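Local coordinates for biogenic amine-binding protein (Rhodnius prolixus, PDB 4GE1) that binds biogenic amines such as serotonin and norepinephrine in the barrel of a salivary lipocalin, probably sequestering them while the insect feeds on blood, at residues Y29-S34 / P131-Y136; K88-N93 / E105-V110. All blocks are in the same frame, centred on the assembly; numbering follows the deposited sequence.

Contact 1 (Y29-S34 / P131-Y136); sequences YKLGDS and PDYYLY
The Tyr134 ring carries Gly32 on one face and Asp33 at its edge. Gly32 CA sits 3.9 Å from the centroid of the Tyr134 ring, 18° off the normal, a CH-pi contact displaced toward the rim. Asp33 CG lies near the ring plane, with carboxylate and ring planes 67° apart. Tyr134 OH donates to Asp33 OD1 at 2.6 Å, meeting that oxygen from above the carboxylate plane. The extended Lys30 chain brings NZ within 3.2 Å of Tyr134 OH, a weak hydrogen bond. With CG between N and C (chi1 68°), the Tyr134 ring is folded back over Gly32.

On the other face of the sheet, Leu31 CD1 meets Tyr133 CD1 obliquely at 3.5 Å, and Leu135 CD1 approaches Tyr29 CD1 to 3.8 Å. Tyr29 OH is hydrogen-bonded to Asp40 O and Asn42 N. The backbones are antiparallel: Lys30 and Tyr136 exchange two hydrogen bonds, and Gly32 N reaches Tyr134 O at 2.8 Å. This joins strand 23-31 to strand 130-140, the pairing that closes the lipocalin barrel. The two faces differ in chemistry: Tyr133 and Leu135 line the tryptamine pocket, whereas donation from the Tyr134 hydroxyl would probably favour the charged form of Asp33.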
loop_
_atom_site.group_PDB
_atom_site.type_symbol
_atom_site.label_atom_id
_atom_site.label_comp_id
_atom_site.label_asym_id
_atom_site.label_seq_id
_atom_site.Cartn_x
_atom_site.Cartn_y
_atom_site.Cartn_z
ATOM N N TYR A 29 -0.074 7.129 7.979
ATOM C CA TYR A 29 0.752 5.946 8.175
ATOM C C TYR A 29 1.856 6.076 9.211
ATOM O O TYR A 29 2.406 7.156 9.436
ATOM C CB TYR A 29 1.354 5.492 6.844
ATOM C CG TYR A 29 2.343 6.449 6.223
ATOM C CD1 TYR A 29 3.686 6.423 6.573
ATOM C CD2 TYR A 29 1.938 7.357 5.247
ATOM C CE1 TYR A 29 4.600 7.284 5.972
ATOM C CE2 TYR A 29 2.841 8.214 4.641
ATOM C CZ TYR A 29 4.168 8.181 5.002
ATOM O OH TYR A 29 5.052 9.057 4.389
ATOM N N LYS A 30 2.169 4.948 9.835
ATOM C CA LYS A 30 3.328 4.841 10.702
ATOM C C LYS A 30 4.325 3.903 10.052
ATOM O O LYS A 30 4.012 2.746 9.762
ATOM C CB LYS A 30 2.948 4.296 12.073
ATOM C CG LYS A 30 4.167 3.970 12.946
ATOM C CD LYS A 30 3.755 3.534 14.336
ATOM C CE LYS A 30 4.966 3.244 15.214
ATOM N NZ LYS A 30 4.572 2.442 16.399
ATOM N N LEU A 31 5.519 4.422 9.806
ATOM C CA LEU A 31 6.615 3.642 9.267
ATOM C C LEU A 31 7.673 3.403 10.351
ATOM O O LEU A 31 8.340 4.339 10.781
ATOM C CB LEU A 31 7.244 4.401 8.113
ATOM C CG LEU A 31 8.533 3.808 7.567
ATOM C CD1 LEU A 31 8.256 2.435 6.984
ATOM C CD2 LEU A 31 9.121 4.742 6.519
ATOM N N GLY A 32 7.830 2.158 10.786
ATOM C CA GLY A 32 8.840 1.818 11.791
ATOM C C GLY A 32 8.627 2.358 13.202
ATOM O O GLY A 32 7.574 2.905 13.517
ATOM N N ASP A 33 9.637 2.195 14.060
ATOM C CA ASP A 33 9.562 2.662 15.446
ATOM C C ASP A 33 10.093 4.088 15.675
ATOM O O ASP A 33 9.617 4.790 16.568
ATOM C CB ASP A 33 10.294 1.693 16.388
ATOM C CG ASP A 33 9.558 0.380 16.564
ATOM O OD1 ASP A 33 8.328 0.413 16.770
ATOM O OD2 ASP A 33 10.212 -0.682 16.502
ATOM N N SER A 34 11.087 4.507 14.898
ATOM C CA SER A 34 11.696 5.821 15.120
ATOM C C SER A 34 10.831 6.953 14.567
ATOM O O SER A 34 9.986 6.733 13.684
ATOM C CB SER A 34 13.102 5.883 14.521
ATOM O OG SER A 34 13.045 5.982 13.110
ATOM N N PRO A 131 12.404 -6.479 9.120
ATOM C CA PRO A 131 11.264 -6.319 10.032
ATOM C C PRO A 131 11.221 -4.939 10.679
ATOM O O PRO A 131 10.140 -4.489 11.071
ATOM C CB PRO A 131 11.518 -7.390 11.094
ATOM C CG PRO A 131 13.002 -7.640 11.035
ATOM C CD PRO A 131 13.339 -7.517 9.584
ATOM N N ASP A 132 12.383 -4.296 10.806
ATOM C CA ASP A 132 12.451 -2.936 11.318
ATOM C C ASP A 132 11.697 -1.982 10.405
ATOM O O ASP A 132 11.201 -0.947 10.852
ATOM C CB ASP A 132 13.907 -2.485 11.494
ATOM C CG ASP A 132 14.538 -3.032 12.765
ATOM O OD1 ASP A 132 13.816 -3.687 13.549
ATOM O OD2 ASP A 132 15.749 -2.798 12.990
ATOM N N TYR A 133 11.623 -2.334 9.122
ATOM C CA TYR A 133 10.732 -1.655 8.191
ATOM C C TYR A 133 9.359 -2.304 8.253
ATOM O O TYR A 133 9.111 -3.327 7.604
ATOM C CB TYR A 133 11.255 -1.725 6.751
ATOM C CG TYR A 133 10.167 -1.539 5.695
ATOM C CD1 TYR A 133 9.744 -0.268 5.320
ATOM C CD2 TYR A 133 9.570 -2.633 5.073
ATOM C CE1 TYR A 133 8.758 -0.092 4.363
ATOM C CE2 TYR A 133 8.580 -2.464 4.122
ATOM C CZ TYR A 133 8.180 -1.190 3.769
ATOM O OH TYR A 133 7.203 -1.005 2.814
ATOM N N TYR A 134 8.475 -1.730 9.054
ATOM C CA TYR A 134 7.088 -2.147 9.006
ATOM C C TYR A 134 6.225 -0.931 8.771
ATOM O O TYR A 134 6.579 0.191 9.158
ATOM C CB TYR A 134 6.660 -2.887 10.277
ATOM C CG TYR A 134 6.598 -2.028 11.521
ATOM C CD1 TYR A 134 7.641 -2.030 12.438
ATOM C CD2 TYR A 134 5.493 -1.225 11.788
ATOM C CE1 TYR A 134 7.594 -1.250 13.582
ATOM C CE2 TYR A 134 5.437 -0.439 12.942
ATOM C CZ TYR A 134 6.490 -0.460 13.830
ATOM O OH TYR A 134 6.444 0.305 14.981
ATOM N N LEU A 135 5.087 -1.158 8.135
ATOM C CA LEU A 135 4.200 -0.070 7.800
ATOM C C LEU A 135 2.779 -0.373 8.239
ATOM O O LEU A 135 2.235 -1.444 7.945
ATOM C CB LEU A 135 4.234 0.174 6.290
ATOM C CG LEU A 135 3.337 1.282 5.746
ATOM C CD1 LEU A 135 3.950 2.627 6.056
ATOM C CD2 LEU A 135 3.154 1.114 4.240
ATOM N N TYR A 136 2.192 0.572 8.963
ATOM C CA TYR A 136 0.752 0.593 9.180
ATOM C C TYR A 136 0.176 1.761 8.385
ATOM O O TYR A 136 0.589 2.909 8.571
ATOM C CB TYR A 136 0.428 0.772 10.663
ATOM C CG TYR A 136 0.646 -0.457 11.509
ATOM C CD1 TYR A 136 -0.318 -1.454 11.581
ATOM C CD2 TYR A 136 1.809 -0.614 12.253
ATOM C CE1 TYR A 136 -0.129 -2.575 12.362
ATOM C CE2 TYR A 136 2.009 -1.730 13.042
ATOM C CZ TYR A 136 1.035 -2.705 13.093
ATOM O OH TYR A 136 1.234 -3.816 13.872
#

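Contact 2 (K88-N93 / E105-V110); sequences KYTAKN and ERTLQV. With TSS (2-(1H-indol-3-yl)ethanamine), chain E.
Two neighbouring strands of the lipocalin barrel, 88-96 and 102-115, form a beta hairpin here, and one face of it contributes Tyr89, Arg106 and Val110 to the tryptamine pocket. The short segments run antiparallel at 157° with axes 4.7 Å apart. Six backbone hydrogen bonds, paired at Tyr89/Val110, Ala91/Leu108 and Asn93/Arg106, fix the register; Leu108 N to Ala91 O is nearly straight (174° at the hydrogen).

On the pocket face, Arg106 and Asn93 lie side by side. Arg106 NE and NH2 both donate to Asn93 OD1, at 3.0 and 2.9 Å. The oxygen lies in the guanidinium plane, but both donors stand above the amide plane, on the same face of it. Asn93 ND2 is hydrogen-bonded to Ser75 and Asp73, and since Asp73 also binds the ligand amine, Asn93 links the arginine to that carboxylate. Leu108 CD1 packs at 3.4 Å against Asn93 CB. Farther along, Val110 CB covers one face of the Tyr89 ring, 3.9 Å from its centroid, while Val110 CG2 touches the indole at TSS CZ3, 3.7 Å away. Tyr89 OH is hydrogen-bonded to Glu58.

The opposite face is more polar. Lys92, bent along its chain, brings NZ to Glu105 OE1 in a 3.2 Å salt bridge; Glu105 OE2 has a second partner, Tyr195. The methyls Thr90 CG2 and Thr107 CG2 are pressed together at 3.3 Å, tighter than usual.

Both outer edges of the hairpin continue the sheet: Lys92 shares backbone hydrogen bonding with Phe76 of strand 69-78, and Gln109 with Cys126 of strand 120-127.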
loop_
_atom_site.group_PDB
_atom_site.type_symbol
_atom_site.label_atom_id
_atom_site.label_comp_id
_atom_site.label_asym_id
_atom_site.label_seq_id
_atom_site.Cartn_x
_atom_site.Cartn_y
_atom_site.Cartn_z
ATOM N N LYS A 88 -5.079 -11.458 3.278
ATOM C CA LYS A 88 -3.682 -11.647 3.650
ATOM C C LYS A 88 -2.926 -12.383 2.558
ATOM O O LYS A 88 -3.367 -13.430 2.078
ATOM C CB LYS A 88 -3.593 -12.430 4.957
ATOM C CG LYS A 88 -2.179 -12.790 5.377
ATOM C CD LYS A 88 -2.185 -13.412 6.768
ATOM C CE LYS A 88 -0.775 -13.735 7.239
ATOM N NZ LYS A 88 0.080 -12.514 7.379
ATOM N N TYR A 89 -1.785 -11.836 2.165
ATOM C CA TYR A 89 -1.019 -12.430 1.082
ATOM C C TYR A 89 0.435 -12.006 1.122
ATOM O O TYR A 89 0.810 -11.075 1.833
ATOM C CB TYR A 89 -1.641 -12.098 -0.288
ATOM C CG TYR A 89 -1.662 -10.625 -0.662
ATOM C CD1 TYR A 89 -0.786 -10.116 -1.618
ATOM C CD2 TYR A 89 -2.569 -9.748 -0.078
ATOM C CE1 TYR A 89 -0.798 -8.764 -1.969
ATOM C CE2 TYR A 89 -2.586 -8.392 -0.423
ATOM C CZ TYR A 89 -1.703 -7.913 -1.370
ATOM O OH TYR A 89 -1.722 -6.580 -1.713
ATOM N N THR A 90 1.251 -12.718 0.359
ATOM C CA THR A 90 2.634 -12.344 0.162
ATOM C C THR A 90 2.833 -11.862 -1.275
ATOM O O THR A 90 2.237 -12.389 -2.220
ATOM C CB THR A 90 3.569 -13.527 0.439
ATOM O OG1 THR A 90 3.145 -14.197 1.632
ATOM C CG2 THR A 90 4.997 -13.037 0.618
ATOM N N ALA A 91 3.668 -10.852 -1.434
ATOM C CA ALA A 91 3.943 -10.307 -2.749
ATOM C C ALA A 91 5.439 -10.123 -2.915
ATOM O O ALA A 91 6.172 -9.961 -1.936
ATOM C CB ALA A 91 3.210 -8.986 -2.938
ATOM N N LYS A 92 5.896 -10.210 -4.154
ATOM C CA LYS A 92 7.232 -9.767 -4.501
ATOM C C LYS A 92 7.092 -8.288 -4.863
ATOM O O LYS A 92 6.291 -7.918 -5.733
ATOM C CB LYS A 92 7.773 -10.570 -5.687
ATOM C CG LYS A 92 9.160 -10.145 -6.167
ATOM C CD LYS A 92 10.139 -10.062 -5.003
ATOM C CE LYS A 92 11.535 -10.501 -5.410
ATOM N NZ LYS A 92 11.566 -11.953 -5.731
ATOM N N ASN A 93 7.829 -7.433 -4.170
ATOM C CA ASN A 93 7.769 -6.011 -4.475
ATOM C C ASN A 93 9.096 -5.544 -5.045
ATOM O O ASN A 93 10.162 -5.807 -4.481
ATOM C CB ASN A 93 7.340 -5.189 -3.255
ATOM C CG ASN A 93 7.285 -3.686 -3.545
ATOM O OD1 ASN A 93 8.278 -2.985 -3.398
ATOM N ND2 ASN A 93 6.121 -3.197 -3.949
ATOM N N GLU A 105 14.583 -5.453 -5.066
ATOM C CA GLU A 105 13.389 -6.276 -4.867
ATOM C C GLU A 105 13.340 -6.873 -3.447
ATOM O O GLU A 105 14.379 -7.060 -2.782
ATOM C CB GLU A 105 13.323 -7.398 -5.918
ATOM C CG GLU A 105 14.552 -8.326 -5.946
ATOM C CD GLU A 105 14.559 -9.295 -7.138
ATOM O OE1 GLU A 105 14.123 -10.457 -6.977
ATOM O OE2 GLU A 105 15.034 -8.906 -8.228
ATOM N N ARG A 106 12.133 -7.178 -2.986
ATOM C CA ARG A 106 11.945 -7.710 -1.648
ATOM C C ARG A 106 10.626 -8.455 -1.569
ATOM O O ARG A 106 9.762 -8.332 -2.449
ATOM C CB ARG A 106 11.899 -6.558 -0.659
ATOM C CG ARG A 106 10.741 -5.636 -0.937
ATOM C CD ARG A 106 10.938 -4.264 -0.341
ATOM N NE ARG A 106 10.090 -3.287 -1.020
ATOM C CZ ARG A 106 9.726 -2.119 -0.502
ATOM N NH1 ARG A 106 10.133 -1.782 0.715
ATOM N NH2 ARG A 106 8.953 -1.292 -1.198
ATOM N N THR A 107 10.470 -9.219 -0.496
ATOM C CA THR A 107 9.220 -9.902 -0.212
ATOM C C THR A 107 8.447 -9.107 0.835
ATOM O O THR A 107 9.015 -8.688 1.845
ATOM C CB THR A 107 9.492 -11.301 0.345
ATOM O OG1 THR A 107 10.411 -11.980 -0.517
ATOM C CG2 THR A 107 8.206 -12.100 0.452
ATOM N N LEU A 108 7.158 -8.899 0.592
ATOM C CA LEU A 108 6.310 -8.179 1.535
ATOM C C LEU A 108 5.129 -9.032 1.968
ATOM O O LEU A 108 4.390 -9.563 1.131
ATOM C CB LEU A 108 5.795 -6.875 0.919
ATOM C CG LEU A 108 6.838 -5.807 0.597
ATOM C CD1 LEU A 108 6.215 -4.584 -0.060
ATOM C CD2 LEU A 108 7.542 -5.411 1.859
ATOM N N GLN A 109 4.954 -9.167 3.279
ATOM C CA GLN A 109 3.764 -9.818 3.814
ATOM C C GLN A 109 2.694 -8.758 4.052
ATOM O O GLN A 109 2.897 -7.822 4.833
ATOM C CB GLN A 109 4.102 -10.553 5.113
ATOM C CG GLN A 109 5.319 -11.464 4.989
ATOM C CD GLN A 109 5.640 -12.215 6.278
ATOM O OE1 GLN A 109 5.025 -11.983 7.322
ATOM N NE2 GLN A 109 6.600 -13.130 6.203
ATOM N N VAL A 110 1.560 -8.899 3.371
ATOM C CA VAL A 110 0.505 -7.899 3.445
ATOM C C VAL A 110 -0.679 -8.408 4.255
ATOM O O VAL A 110 -1.160 -9.526 4.039
ATOM C CB VAL A 110 0.014 -7.493 2.032
ATOM C CG1 VAL A 110 -0.945 -6.315 2.116
ATOM C CG2 VAL A 110 1.194 -7.163 1.110
HETATM N N1 TSS E . 4.485 0.255 -1.874
HETATM C CA TSS E . 5.112 -0.418 -0.762
HETATM C CB TSS E . 4.408 -0.354 0.557
HETATM C CG TSS E . 2.914 -0.420 0.554
HETATM C CD1 TSS E . 2.040 0.614 0.861
HETATM N NE1 TSS E . 0.771 0.165 0.763
HETATM C CE2 TSS E . 0.782 -1.160 0.380
HETATM C CD2 TSS E . 2.092 -1.548 0.248
HETATM C CZ2 TSS E . -0.270 -2.082 0.126
HETATM C CH2 TSS E . 0.026 -3.390 -0.245
HETATM C CZ3 TSS E . 1.359 -3.786 -0.377
HETATM C CE3 TSS E . 2.394 -2.875 -0.134
#

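Both contacts are antiparallel strand pairs of one barrel, and each has a face that serves the tryptamine pocket. Contact 1 joins strands distant in sequence, with 96 residues between its segments, while contact 2 is a local hairpin with only 11. Neither is wholly core: 3 of 10 touching residues are buried in contact 1 and 5 of 12 in contact 2. The inward chemistry differs, being aromatic and aliphatic in contact 1 but including an arginine-asparagine pair in contact 2. Their centres are about 15 Å apart, yet they touch, Tyr133 CZ approaching Arg106 NH1 to 3.7 Å and Tyr133 CE2 reaching Leu108 CD2 at 3.9 Å.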